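Local coordinates for protein ORF 37 (PDB 3FHD) that cleaves single- and double-stranded DNA as an endonuclease and exonuclease, processing non-linear or branched viral DNA intermediates to promote production of unit-length linear genomes, at residues A[88-93]-A[123-128]; A[92-97]-A[104-109]; A[270-275]-A[322-327]; A[302-305]-A[310-313]. All blocks are in the same frame, centred on the assembly; numbering follows the deposited sequence.

Contact 1. Residues A[88-93]-A[123-128]; sequences YNYFLF and ASVYAA
A chi1 of 172° turns both methyl groups of V125 toward helix 83-100, where they are set against the outer side of the paired rings of Y90 and F91. The tyrosine leaves that helix by swinging its ring beside its own carbonyl carbon (chi1 171°), whereas F91 has CG anti to the carbonyl carbon (chi1 -73°), which brings the far end of its ring to V125. The valine therefore meets two adjacent rings with a single side chain, each methyl touching both. CG1 lies 3.8 Å from Y90 CD2 and 3.7 Å from F91 CE2. CG2 does the same one atom further out, 3.7 Å from F91 CZ and 3.9 Å from Y90 CE2. Both rings receive these methyls obliquely, the tyrosine and valine side chains running roughly perpendicular while F91 and V125 approach from opposite directions. The two rings also pack on each other, Y90 CD2 standing over the centre of one face of F91.

Beyond the segments, the Y90 hydroxyl is hydrogen-bonded to the backbone oxygen of L119, in the connection leading into helix 122-130, and A87 one turn earlier adds to the valine's surroundings. Between 88-93 and 123-128 only apolar contacts pass, so this buried meeting is held by shape and burial, with no directional bond to fix it.

Contact 2. Residues A[92-97]-A[104-109]; sequences LFSKVG and DVCNFF
Apolar packing of F93 against V105 makes up the buried half of this helix-helix contact. The valine comes in low, near the root of the aromatic side chain: its CG1 is 3.8 Å from F93 CB and 3.9 Å from F93 CG. Its second methyl, CG2, rides over one face of the ring, offset toward the rim and 4.1 Å from F93 CD1. The valine's rotation about CA-CB (chi1 171°) places CG2 beside its own backbone N, over the ring, and leaves CG1 directed at the phenylalanine CB, so that both branches are used.

A sulfur contact forms the second, more exposed half. C106 SG rests against the backbone and side chain of S94, 3.9 Å from S94 CA and 3.9 Å from S94 CB. The serine OG lies at the same distance from the sulfur, a van der Waals approach. This is also where the chains run closest, the CA atoms of S94 and C106 being 5.6 Å apart.

Hydrogen bonding plays no part across the interface; the backbone bonds within each segment run along its own helix, and K95 NZ turns away to the backbone oxygens of S34 and D36. The axes of 92-97 and 104-109 approach to 8.5 Å with their directions 139° apart, as a helical hairpin with a short connection. Helix 134-147 packs beside the pair, bringing V144 to F93 and L143 to V105, while Y90, one turn before S94 on helix 83-100, reaches C106.

Contact 3. Residues A[270-275]-A[322-327]; sequences RFKYTF and ESDYLV. With SO4 (sulfate ion), chain C.
R270 and D324 form the tight centre of this contact, the arginine NH1 lying 2.6 Å from D324 OD2 in a salt bridge. The bond is short but strongly bent (126°) and weak as a hydrogen bond. OD2 lies at the edge of the guanidinium, near its plane, although the carboxylate itself is turned 75° from that plane. Bends at chi2 and chi3 fold the arginine so that its flat end slides between two partners. Y325 CE2 sits over the centre of one face, 3.6 Å from R270 CZ, and sulfate O2 occupies the opposite face. The tyrosine ring is inclined to the guanidinium by 57°, and its hydroxyl, bonded to T428 on strand 423-432, passes along R270 CD. D324 is steadied from behind, since its OD1 accepts the backbone N-H of Y325 through the anti lone pair.

The outer side is looser. Exposed K272 reaches D324 OD2 with NZ at 3.2 Å, nearly along the C-O axis, and also bonds the backbone oxygen of K308. The sulfate, probably from the crystallisation liquor, is held by backbone N-H groups: F271 N lies 2.9 Å from O4 and K272 N 3.0 Å from O2. R270 NH2 approaches O3 as well, so positive charge gathers around the anion. R270 and K272 follow strand 262-269, whose E266 and I267 bind the magnesium ion; with the Y325 side chain about 9 Å from that ion, the salt-bridge network lies near the metal site of a PD-(D/E)XK nuclease.

Contact 4. Residues A[302-305]-A[310-313]; sequences FFYS and AVEY
One face of the F303 ring is filled by a methyl of V311: CG2 stands 3.6 Å from the ring centroid and only 7° off its normal, a CH-pi contact. All six ring carbons lie at nearly equal range from that methyl, CD2 at 3.7 Å and CE1 at 4.0 Å marking the extremes. A310 adds its CB, 4.3 Å from F303 CE1, from an oblique direction. The Y304 ring is used differently, for the backbone oxygen of V311 lies at its edge, in the ring plane and 3.7 Å from Y304 CE1.

The valine's two branches are shared out between these residues. Its CG1 extends to within 4.0 Å of Y304 OH, while CG2 points onto F303. Here the end of helix 296-303 turns back over strand 311-313, the outermost strand at one margin of the mixed sheet, through a connection of a few residues. Y304 is the first residue to leave helical geometry, and the turn containing it is closed by S305, whose OG donates to F302 O at 2.7 Å, in the carbonyl plane; S305 N shares that acceptor.

L387 of strand 379-389 touches both F303 and V311, and I460 of strand 455-464 also meets F303, placing the phenylalanine against the sheet. The Y304 hydroxyl is hydrogen-bonded to the backbone oxygen of W333.

Contacts 1 and 2 share helix 83-100 and lie in the helical part of the chain, on the opposite side of its centre from contacts 3 and 4. Their centres are 10 Å apart and they touch through Y90, which packs on F109 and C106. Contact 1 is wholly buried, contact 2 only partly. Contacts 3 and 4 meet at the margin of the mixed sheet, where strands 326-328 and 311-313 are neighbours, and Y273 OH probably hydrogen-bonds F303 O and A310 N between them. Contact 4 is buried and apolar, like contact 1, whereas contact 3, partly exposed and nearest the magnesium site, relies on charge.

Contact 1. Residues A[88-93]-A[123-128]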
loop_
_atom_site.group_PDB
_atom_site.type_symbol
_atom_site.label_atom_id
_atom_site.label_comp_id
_atom_site.label_asym_id
_atom_site.label_seq_id
_atom_site.Cartn_x
_atom_site.Cartn_y
_atom_site.Cartn_z
ATOM N N TYR A 88 1.584 19.323 11.005
ATOM C CA TYR A 88 0.917 18.195 11.688
ATOM C C TYR A 88 1.899 17.086 12.072
ATOM O O TYR A 88 1.868 16.613 13.221
ATOM C CB TYR A 88 -0.197 17.590 10.805
ATOM C CG TYR A 88 -0.682 16.232 11.310
ATOM C CD1 TYR A 88 -1.387 16.128 12.503
ATOM C CD2 TYR A 88 -0.384 15.058 10.598
ATOM C CE1 TYR A 88 -1.821 14.868 13.000
ATOM C CE2 TYR A 88 -0.788 13.792 11.086
ATOM C CZ TYR A 88 -1.529 13.723 12.274
ATOM O OH TYR A 88 -1.926 12.489 12.747
ATOM N N ASN A 89 2.753 16.661 11.124
ATOM C CA ASN A 89 3.754 15.609 11.422
ATOM C C ASN A 89 4.587 15.996 12.652
ATOM O O ASN A 89 4.837 15.183 13.540
ATOM C CB ASN A 89 4.681 15.330 10.237
ATOM C CG ASN A 89 4.094 14.278 9.256
ATOM O OD1 ASN A 89 4.639 13.186 9.104
ATOM N ND2 ASN A 89 2.981 14.596 8.636
ATOM N N TYR A 90 5.021 17.249 12.706
ATOM C CA TYR A 90 5.771 17.704 13.872
ATOM C C TYR A 90 5.007 17.534 15.188
ATOM O O TYR A 90 5.517 16.918 16.122
ATOM C CB TYR A 90 6.267 19.153 13.705
ATOM C CG TYR A 90 6.835 19.662 15.015
ATOM C CD1 TYR A 90 8.077 19.191 15.491
ATOM C CD2 TYR A 90 6.138 20.592 15.785
ATOM C CE1 TYR A 90 8.596 19.642 16.709
ATOM C CE2 TYR A 90 6.671 21.062 17.015
ATOM C CZ TYR A 90 7.881 20.581 17.453
ATOM O OH TYR A 90 8.407 21.055 18.647
ATOM N N PHE A 91 3.797 18.081 15.273
ATOM C CA PHE A 91 2.977 17.951 16.493
ATOM C C PHE A 91 2.678 16.498 16.847
ATOM O O PHE A 91 2.689 16.123 18.044
ATOM C CB PHE A 91 1.663 18.740 16.349
ATOM C CG PHE A 91 1.860 20.250 16.429
ATOM C CD1 PHE A 91 2.140 20.855 17.643
ATOM C CD2 PHE A 91 1.814 21.029 15.283
ATOM C CE1 PHE A 91 2.361 22.253 17.735
ATOM C CE2 PHE A 91 2.015 22.412 15.341
ATOM C CZ PHE A 91 2.295 23.031 16.589
ATOM N N LEU A 92 2.348 15.704 15.828
ATOM C CA LEU A 92 2.083 14.276 16.014
ATOM C C LEU A 92 3.293 13.581 16.668
ATOM O O LEU A 92 3.176 12.938 17.692
ATOM C CB LEU A 92 1.786 13.600 14.659
ATOM C CG LEU A 92 1.604 12.075 14.782
ATOM C CD1 LEU A 92 0.544 11.693 15.862
ATOM C CD2 LEU A 92 1.261 11.509 13.443
ATOM N N PHE A 93 4.444 13.666 16.017
ATOM C CA PHE A 93 5.639 13.017 16.529
ATOM C C PHE A 93 6.232 13.640 17.798
ATOM O O PHE A 93 6.815 12.917 18.602
ATOM C CB PHE A 93 6.677 12.788 15.428
ATOM C CG PHE A 93 6.346 11.595 14.558
ATOM C CD1 PHE A 93 6.891 10.339 14.852
ATOM C CD2 PHE A 93 5.440 11.711 13.499
ATOM C CE1 PHE A 93 6.585 9.220 14.069
ATOM C CE2 PHE A 93 5.105 10.597 12.697
ATOM C CZ PHE A 93 5.674 9.329 12.996
ATOM N N ALA A 123 1.305 28.875 14.651
ATOM C CA ALA A 123 1.767 29.928 13.743
ATOM C C ALA A 123 3.236 29.749 13.365
ATOM O O ALA A 123 3.570 29.792 12.191
ATOM C CB ALA A 123 1.535 31.319 14.326
ATOM N N SER A 124 4.103 29.539 14.355
ATOM C CA SER A 124 5.556 29.405 14.110
ATOM C C SER A 124 5.932 28.109 13.429
ATOM O O SER A 124 6.707 28.095 12.462
ATOM C CB SER A 124 6.342 29.523 15.408
ATOM O OG SER A 124 6.121 30.784 15.981
ATOM N N VAL A 125 5.379 27.008 13.929
ATOM C CA VAL A 125 5.640 25.705 13.334
ATOM C C VAL A 125 5.256 25.744 11.857
ATOM O O VAL A 125 6.070 25.379 10.992
ATOM C CB VAL A 125 4.892 24.581 14.076
ATOM C CG1 VAL A 125 5.002 23.265 13.333
ATOM C CG2 VAL A 125 5.484 24.452 15.486
ATOM N N TYR A 126 4.055 26.264 11.567
ATOM C CA TYR A 126 3.611 26.385 10.180
ATOM C C TYR A 126 4.576 27.213 9.310
ATOM O O TYR A 126 4.908 26.801 8.199
ATOM C CB TYR A 126 2.168 26.924 10.053
ATOM C CG TYR A 126 1.817 27.042 8.598
ATOM C CD1 TYR A 126 1.331 25.930 7.885
ATOM C CD2 TYR A 126 2.070 28.217 7.907
ATOM C CE1 TYR A 126 1.077 26.015 6.547
ATOM C CE2 TYR A 126 1.814 28.330 6.553
ATOM C CZ TYR A 126 1.324 27.216 5.886
ATOM O OH TYR A 126 1.077 27.309 4.550
ATOM N N ALA A 127 4.977 28.389 9.791
ATOM C CA ALA A 127 5.886 29.260 9.057
ATOM C C ALA A 127 7.212 28.532 8.727
ATOM O O ALA A 127 7.665 28.540 7.589
ATOM C CB ALA A 127 6.127 30.541 9.810
ATOM N N ALA A 128 7.794 27.882 9.722
ATOM C CA ALA A 128 9.054 27.138 9.545
ATOM C C ALA A 128 8.883 25.965 8.566
ATOM O O ALA A 128 9.767 25.700 7.723
ATOM C CB ALA A 128 9.575 26.641 10.897
#

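Contact 2. Residues A[92-97]-A[104-109]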
loop_
_atom_site.group_PDB
_atom_site.type_symbol
_atom_site.label_atom_id
_atom_site.label_comp_id
_atom_site.label_asym_id
_atom_site.label_seq_id
_atom_site.Cartn_x
_atom_site.Cartn_y
_atom_site.Cartn_z
ATOM N N LEU A 92 2.348 15.704 15.828
ATOM C CA LEU A 92 2.083 14.276 16.014
ATOM C C LEU A 92 3.293 13.581 16.668
ATOM O O LEU A 92 3.176 12.938 17.692
ATOM C CB LEU A 92 1.786 13.600 14.659
ATOM C CG LEU A 92 1.604 12.075 14.782
ATOM C CD1 LEU A 92 0.544 11.693 15.862
ATOM C CD2 LEU A 92 1.261 11.509 13.443
ATOM N N PHE A 93 4.444 13.666 16.017
ATOM C CA PHE A 93 5.639 13.017 16.529
ATOM C C PHE A 93 6.232 13.640 17.798
ATOM O O PHE A 93 6.815 12.917 18.602
ATOM C CB PHE A 93 6.677 12.788 15.428
ATOM C CG PHE A 93 6.346 11.595 14.558
ATOM C CD1 PHE A 93 6.891 10.339 14.852
ATOM C CD2 PHE A 93 5.440 11.711 13.499
ATOM C CE1 PHE A 93 6.585 9.220 14.069
ATOM C CE2 PHE A 93 5.105 10.597 12.697
ATOM C CZ PHE A 93 5.674 9.329 12.996
ATOM N N SER A 94 6.022 14.929 18.028
ATOM C CA SER A 94 6.385 15.476 19.340
ATOM C C SER A 94 5.567 14.766 20.435
ATOM O O SER A 94 6.095 14.463 21.514
ATOM C CB SER A 94 6.176 16.995 19.421
ATOM O OG SER A 94 6.701 17.472 20.649
ATOM N N LYS A 95 4.305 14.458 20.145
ATOM C CA LYS A 95 3.409 13.839 21.146
ATOM C C LYS A 95 3.671 12.324 21.310
ATOM O O LYS A 95 3.700 11.806 22.439
ATOM C CB LYS A 95 1.931 14.133 20.795
ATOM C CG LYS A 95 0.855 13.516 21.733
ATOM C CD LYS A 95 1.006 13.982 23.183
ATOM C CE LYS A 95 0.828 15.496 23.287
ATOM N NZ LYS A 95 0.720 15.946 24.706
ATOM N N VAL A 96 3.893 11.617 20.195
ATOM C CA VAL A 96 3.932 10.135 20.202
ATOM C C VAL A 96 5.299 9.469 20.096
ATOM O O VAL A 96 5.407 8.253 20.339
ATOM C CB VAL A 96 3.025 9.485 19.096
ATOM C CG1 VAL A 96 1.637 10.057 19.122
ATOM C CG2 VAL A 96 3.670 9.591 17.708
ATOM N N GLY A 97 6.318 10.234 19.720
ATOM C CA GLY A 97 7.667 9.699 19.446
ATOM C C GLY A 97 8.229 8.802 20.538
ATOM O O GLY A 97 8.639 7.676 20.265
ATOM N N ASP A 104 13.627 10.665 16.414
ATOM C CA ASP A 104 14.352 11.191 15.251
ATOM C C ASP A 104 13.592 12.259 14.440
ATOM O O ASP A 104 14.211 13.171 13.878
ATOM C CB ASP A 104 14.775 10.027 14.345
ATOM C CG ASP A 104 15.690 9.021 15.076
ATOM O OD1 ASP A 104 15.211 7.914 15.486
ATOM O OD2 ASP A 104 16.878 9.355 15.275
ATOM N N VAL A 105 12.266 12.131 14.370
ATOM C CA VAL A 105 11.443 13.017 13.515
ATOM C C VAL A 105 11.403 14.397 14.146
ATOM O O VAL A 105 11.719 15.398 13.498
ATOM C CB VAL A 105 10.024 12.483 13.287
ATOM C CG1 VAL A 105 9.152 13.533 12.590
ATOM C CG2 VAL A 105 10.056 11.213 12.465
ATOM N N CYS A 106 11.047 14.429 15.430
ATOM C CA CYS A 106 11.001 15.647 16.197
ATOM C C CYS A 106 12.394 16.312 16.263
ATOM O O CYS A 106 12.514 17.529 16.088
ATOM C CB CYS A 106 10.421 15.322 17.593
ATOM S SG CYS A 106 10.001 16.690 18.643
ATOM N N ASN A 107 13.449 15.516 16.469
ATOM C CA ASN A 107 14.806 16.057 16.532
ATOM C C ASN A 107 15.169 16.792 15.258
ATOM O O ASN A 107 15.770 17.853 15.323
ATOM C CB ASN A 107 15.838 14.961 16.783
ATOM C CG ASN A 107 15.832 14.476 18.225
ATOM O OD1 ASN A 107 15.335 15.155 19.113
ATOM N ND2 ASN A 107 16.391 13.291 18.455
ATOM N N PHE A 108 14.801 16.210 14.115
ATOM C CA PHE A 108 15.101 16.806 12.806
ATOM C C PHE A 108 14.406 18.156 12.573
ATOM O O PHE A 108 15.049 19.107 12.108
ATOM C CB PHE A 108 14.788 15.848 11.653
ATOM C CG PHE A 108 15.241 16.369 10.285
ATOM C CD1 PHE A 108 16.563 16.175 9.846
ATOM C CD2 PHE A 108 14.356 17.057 9.456
ATOM C CE1 PHE A 108 16.986 16.662 8.593
ATOM C CE2 PHE A 108 14.766 17.554 8.211
ATOM C CZ PHE A 108 16.082 17.352 7.772
ATOM N N PHE A 109 13.109 18.238 12.880
ATOM C CA PHE A 109 12.393 19.495 12.806
ATOM C C PHE A 109 13.090 20.530 13.652
ATOM O O PHE A 109 13.471 21.595 13.164
ATOM C CB PHE A 109 10.954 19.345 13.335
ATOM C CG PHE A 109 9.953 18.862 12.303
ATOM C CD1 PHE A 109 9.503 19.711 11.290
ATOM C CD2 PHE A 109 9.429 17.555 12.380
ATOM C CE1 PHE A 109 8.564 19.238 10.349
ATOM C CE2 PHE A 109 8.486 17.085 11.458
ATOM C CZ PHE A 109 8.055 17.911 10.451
#

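Contact 3. Residues A[270-275]-A[322-327]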
loop_
_atom_site.group_PDB
_atom_site.type_symbol
_atom_site.label_atom_id
_atom_site.label_comp_id
_atom_site.label_asym_id
_atom_site.label_seq_id
_atom_site.Cartn_x
_atom_site.Cartn_y
_atom_site.Cartn_z
ATOM N N ARG A 270 -6.245 -15.239 -2.054
ATOM C CA ARG A 270 -7.560 -15.591 -2.606
ATOM C C ARG A 270 -8.302 -16.590 -1.736
ATOM O O ARG A 270 -8.241 -17.779 -1.999
ATOM C CB ARG A 270 -7.382 -16.220 -3.977
ATOM C CG ARG A 270 -6.579 -15.390 -4.927
ATOM C CD ARG A 270 -7.508 -14.547 -5.704
ATOM N NE ARG A 270 -8.013 -13.498 -4.850
ATOM C CZ ARG A 270 -9.024 -12.707 -5.155
ATOM N NH1 ARG A 270 -9.650 -12.857 -6.308
ATOM N NH2 ARG A 270 -9.391 -11.758 -4.300
ATOM N N PHE A 271 -9.013 -16.116 -0.716
ATOM C CA PHE A 271 -9.610 -17.040 0.224
ATOM C C PHE A 271 -10.780 -17.857 -0.344
ATOM O O PHE A 271 -11.081 -18.933 0.185
ATOM C CB PHE A 271 -9.959 -16.338 1.517
ATOM C CG PHE A 271 -8.748 -15.834 2.255
ATOM C CD1 PHE A 271 -7.621 -16.665 2.440
ATOM C CD2 PHE A 271 -8.713 -14.532 2.761
ATOM C CE1 PHE A 271 -6.502 -16.208 3.108
ATOM C CE2 PHE A 271 -7.588 -14.064 3.434
ATOM C CZ PHE A 271 -6.484 -14.911 3.613
ATOM N N LYS A 272 -11.393 -17.397 -1.436
ATOM C CA LYS A 272 -12.499 -18.173 -2.050
ATOM C C LYS A 272 -12.019 -19.525 -2.551
ATOM O O LYS A 272 -12.831 -20.407 -2.796
ATOM C CB LYS A 272 -13.113 -17.457 -3.266
ATOM C CG LYS A 272 -13.922 -16.182 -3.030
ATOM C CD LYS A 272 -14.414 -15.591 -4.403
ATOM C CE LYS A 272 -13.242 -15.150 -5.327
ATOM N NZ LYS A 272 -13.632 -14.278 -6.523
ATOM N N TYR A 273 -10.706 -19.669 -2.750
ATOM C CA TYR A 273 -10.126 -20.879 -3.339
ATOM C C TYR A 273 -9.486 -21.808 -2.298
ATOM O O TYR A 273 -8.885 -22.812 -2.649
ATOM C CB TYR A 273 -9.085 -20.517 -4.404
ATOM C CG TYR A 273 -9.666 -20.042 -5.719
ATOM C CD1 TYR A 273 -10.088 -20.952 -6.693
ATOM C CD2 TYR A 273 -9.765 -18.683 -6.000
ATOM C CE1 TYR A 273 -10.617 -20.521 -7.904
ATOM C CE2 TYR A 273 -10.304 -18.242 -7.203
ATOM C CZ TYR A 273 -10.728 -19.170 -8.154
ATOM O OH TYR A 273 -11.251 -18.729 -9.352
ATOM N N THR A 274 -9.589 -21.456 -1.022
ATOM C CA THR A 274 -9.081 -22.311 0.051
ATOM C C THR A 274 -9.864 -23.644 0.058
ATOM O O THR A 274 -11.095 -23.655 0.026
ATOM C CB THR A 274 -9.142 -21.580 1.415
ATOM O OG1 THR A 274 -8.360 -20.381 1.347
ATOM C CG2 THR A 274 -8.593 -22.464 2.572
ATOM N N PHE A 275 -9.141 -24.754 0.018
ATOM C CA PHE A 275 -9.752 -26.103 0.020
ATOM C C PHE A 275 -9.140 -26.994 1.090
ATOM O O PHE A 275 -8.078 -26.695 1.638
ATOM C CB PHE A 275 -9.617 -26.790 -1.350
ATOM C CG PHE A 275 -8.189 -27.060 -1.761
ATOM C CD1 PHE A 275 -7.579 -28.275 -1.462
ATOM C CD2 PHE A 275 -7.467 -26.105 -2.472
ATOM C CE1 PHE A 275 -6.251 -28.525 -1.827
ATOM C CE2 PHE A 275 -6.147 -26.353 -2.859
ATOM C CZ PHE A 275 -5.541 -27.558 -2.524
ATOM N N GLU A 322 -15.553 -4.942 -13.106
ATOM C CA GLU A 322 -14.711 -4.619 -11.953
ATOM C C GLU A 322 -14.614 -5.809 -11.002
ATOM O O GLU A 322 -13.963 -5.712 -9.958
ATOM C CB GLU A 322 -15.268 -3.395 -11.220
ATOM C CG GLU A 322 -15.015 -2.064 -11.895
ATOM C CD GLU A 322 -15.804 -0.915 -11.257
ATOM O OE1 GLU A 322 -16.870 -1.170 -10.643
ATOM O OE2 GLU A 322 -15.369 0.253 -11.373
ATOM N N SER A 323 -15.223 -6.934 -11.385
ATOM C CA SER A 323 -15.444 -8.082 -10.488
ATOM C C SER A 323 -14.183 -8.800 -9.949
ATOM O O SER A 323 -14.173 -9.221 -8.777
ATOM C CB SER A 323 -16.458 -9.086 -11.088
ATOM O OG SER A 323 -15.854 -10.084 -11.913
ATOM N N ASP A 324 -13.154 -8.985 -10.776
ATOM C CA ASP A 324 -11.874 -9.458 -10.229
ATOM C C ASP A 324 -10.712 -8.924 -11.041
ATOM O O ASP A 324 -10.897 -8.213 -12.022
ATOM C CB ASP A 324 -11.798 -10.995 -10.037
ATOM C CG ASP A 324 -11.117 -11.405 -8.708
ATOM O OD1 ASP A 324 -10.181 -10.731 -8.262
ATOM O OD2 ASP A 324 -11.539 -12.409 -8.078
ATOM N N TYR A 325 -9.505 -9.241 -10.607
ATOM C CA TYR A 325 -8.378 -8.456 -11.079
ATOM C C TYR A 325 -7.464 -9.106 -12.100
ATOM O O TYR A 325 -6.469 -8.478 -12.504
ATOM C CB TYR A 325 -7.591 -7.914 -9.903
ATOM C CG TYR A 325 -6.969 -8.978 -9.047
ATOM C CD1 TYR A 325 -5.744 -9.555 -9.390
ATOM C CD2 TYR A 325 -7.598 -9.387 -7.865
ATOM C CE1 TYR A 325 -5.166 -10.524 -8.584
ATOM C CE2 TYR A 325 -7.026 -10.335 -7.042
ATOM C CZ TYR A 325 -5.815 -10.889 -7.395
ATOM O OH TYR A 325 -5.278 -11.833 -6.562
ATOM N N LEU A 326 -7.813 -10.319 -12.544
ATOM C CA LEU A 326 -7.142 -10.941 -13.679
ATOM C C LEU A 326 -8.105 -11.048 -14.868
ATOM O O LEU A 326 -9.286 -11.387 -14.712
ATOM C CB LEU A 326 -6.590 -12.332 -13.338
ATOM C CG LEU A 326 -5.470 -12.472 -12.282
ATOM C CD1 LEU A 326 -5.278 -13.959 -11.842
ATOM C CD2 LEU A 326 -4.139 -11.864 -12.775
ATOM N N VAL A 327 -7.596 -10.754 -16.052
ATOM C CA VAL A 327 -8.365 -10.900 -17.277
ATOM C C VAL A 327 -7.564 -11.689 -18.298
ATOM O O VAL A 327 -6.321 -11.672 -18.288
ATOM C CB VAL A 327 -8.754 -9.525 -17.868
ATOM C CG1 VAL A 327 -9.771 -8.816 -16.974
ATOM C CG2 VAL A 327 -7.522 -8.663 -18.080
HETATM S S SO4 C . -11.237 -13.776 -1.851
HETATM O O1 SO4 C . -12.285 -14.275 -0.947
HETATM O O2 SO4 C . -10.926 -14.762 -2.893
HETATM O O3 SO4 C . -11.748 -12.564 -2.491
HETATM O O4 SO4 C . -10.064 -13.441 -1.044
#

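Contact 4. Residues A[302-305]-A[310-313]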
loop_
_atom_site.group_PDB
_atom_site.type_symbol
_atom_site.label_atom_id
_atom_site.label_comp_id
_atom_site.label_asym_id
_atom_site.label_seq_id
_atom_site.Cartn_x
_atom_site.Cartn_y
_atom_site.Cartn_z
ATOM N N PHE A 302 -8.930 -25.208 -12.447
ATOM C CA PHE A 302 -8.795 -24.779 -11.064
ATOM C C PHE A 302 -9.522 -23.443 -10.854
ATOM O O PHE A 302 -10.345 -23.308 -9.942
ATOM C CB PHE A 302 -7.312 -24.689 -10.670
ATOM C CG PHE A 302 -7.084 -24.114 -9.297
ATOM C CD1 PHE A 302 -7.337 -24.880 -8.155
ATOM C CD2 PHE A 302 -6.610 -22.816 -9.150
ATOM C CE1 PHE A 302 -7.132 -24.348 -6.878
ATOM C CE2 PHE A 302 -6.412 -22.263 -7.875
ATOM C CZ PHE A 302 -6.673 -23.048 -6.738
ATOM N N PHE A 303 -9.259 -22.467 -11.717
ATOM C CA PHE A 303 -9.940 -21.180 -11.598
ATOM C C PHE A 303 -11.461 -21.307 -11.629
ATOM O O PHE A 303 -12.162 -20.701 -10.804
ATOM C CB PHE A 303 -9.457 -20.182 -12.658
ATOM C CG PHE A 303 -8.207 -19.444 -12.262
ATOM C CD1 PHE A 303 -8.153 -18.733 -11.065
ATOM C CD2 PHE A 303 -7.086 -19.449 -13.082
ATOM C CE1 PHE A 303 -7.006 -18.036 -10.695
ATOM C CE2 PHE A 303 -5.942 -18.765 -12.717
ATOM C CZ PHE A 303 -5.900 -18.060 -11.516
ATOM N N TYR A 304 -11.958 -22.120 -12.555
ATOM C CA TYR A 304 -13.394 -22.301 -12.725
ATOM C C TYR A 304 -13.944 -23.483 -11.934
ATOM O O TYR A 304 -14.903 -24.120 -12.370
ATOM C CB TYR A 304 -13.772 -22.412 -14.221
ATOM C CG TYR A 304 -13.337 -21.219 -15.078
ATOM C CD1 TYR A 304 -13.336 -19.916 -14.568
ATOM C CD2 TYR A 304 -12.930 -21.399 -16.393
ATOM C CE1 TYR A 304 -12.933 -18.826 -15.359
ATOM C CE2 TYR A 304 -12.538 -20.328 -17.191
ATOM C CZ TYR A 304 -12.541 -19.045 -16.677
ATOM O OH TYR A 304 -12.149 -17.982 -17.484
ATOM N N SER A 305 -13.344 -23.782 -10.779
ATOM C CA SER A 305 -13.897 -24.789 -9.870
ATOM C C SER A 305 -14.795 -24.138 -8.799
ATOM O O SER A 305 -15.374 -24.828 -7.955
ATOM C CB SER A 305 -12.780 -25.633 -9.250
ATOM O OG SER A 305 -11.934 -24.840 -8.427
ATOM N N ALA A 310 -11.840 -15.960 -10.377
ATOM C CA ALA A 310 -10.951 -14.810 -10.251
ATOM C C ALA A 310 -10.443 -14.313 -11.613
ATOM O O ALA A 310 -9.784 -13.274 -11.686
ATOM C CB ALA A 310 -9.778 -15.119 -9.301
ATOM N N VAL A 311 -10.755 -15.047 -12.682
ATOM C CA VAL A 311 -10.328 -14.681 -14.031
ATOM C C VAL A 311 -11.566 -14.407 -14.897
ATOM O O VAL A 311 -12.562 -15.157 -14.826
ATOM C CB VAL A 311 -9.497 -15.826 -14.677
ATOM C CG1 VAL A 311 -9.244 -15.558 -16.143
ATOM C CG2 VAL A 311 -8.181 -16.038 -13.924
ATOM N N GLU A 312 -11.509 -13.353 -15.711
ATOM C CA GLU A 312 -12.610 -13.015 -16.625
ATOM C C GLU A 312 -12.087 -12.934 -18.064
ATOM O O GLU A 312 -11.056 -12.309 -18.322
ATOM C CB GLU A 312 -13.269 -11.686 -16.192
ATOM C CG GLU A 312 -14.364 -11.144 -17.149
ATOM C CD GLU A 312 -14.645 -9.625 -17.012
ATOM O OE1 GLU A 312 -13.737 -8.838 -16.632
ATOM O OE2 GLU A 312 -15.791 -9.210 -17.323
ATOM N N TYR A 313 -12.780 -13.567 -19.006
ATOM C CA TYR A 313 -12.440 -13.386 -20.415
ATOM C C TYR A 313 -13.044 -12.077 -20.926
ATOM O O TYR A 313 -14.230 -11.802 -20.719
ATOM C CB TYR A 313 -12.891 -14.570 -21.289
ATOM C CG TYR A 313 -12.841 -14.254 -22.774
ATOM C CD1 TYR A 313 -11.624 -14.221 -23.467
ATOM C CD2 TYR A 313 -14.011 -13.965 -23.486
ATOM C CE1 TYR A 313 -11.578 -13.910 -24.828
ATOM C CE2 TYR A 313 -13.974 -13.663 -24.841
ATOM C CZ TYR A 313 -12.761 -13.641 -25.510
ATOM O OH TYR A 313 -12.738 -13.354 -26.865
#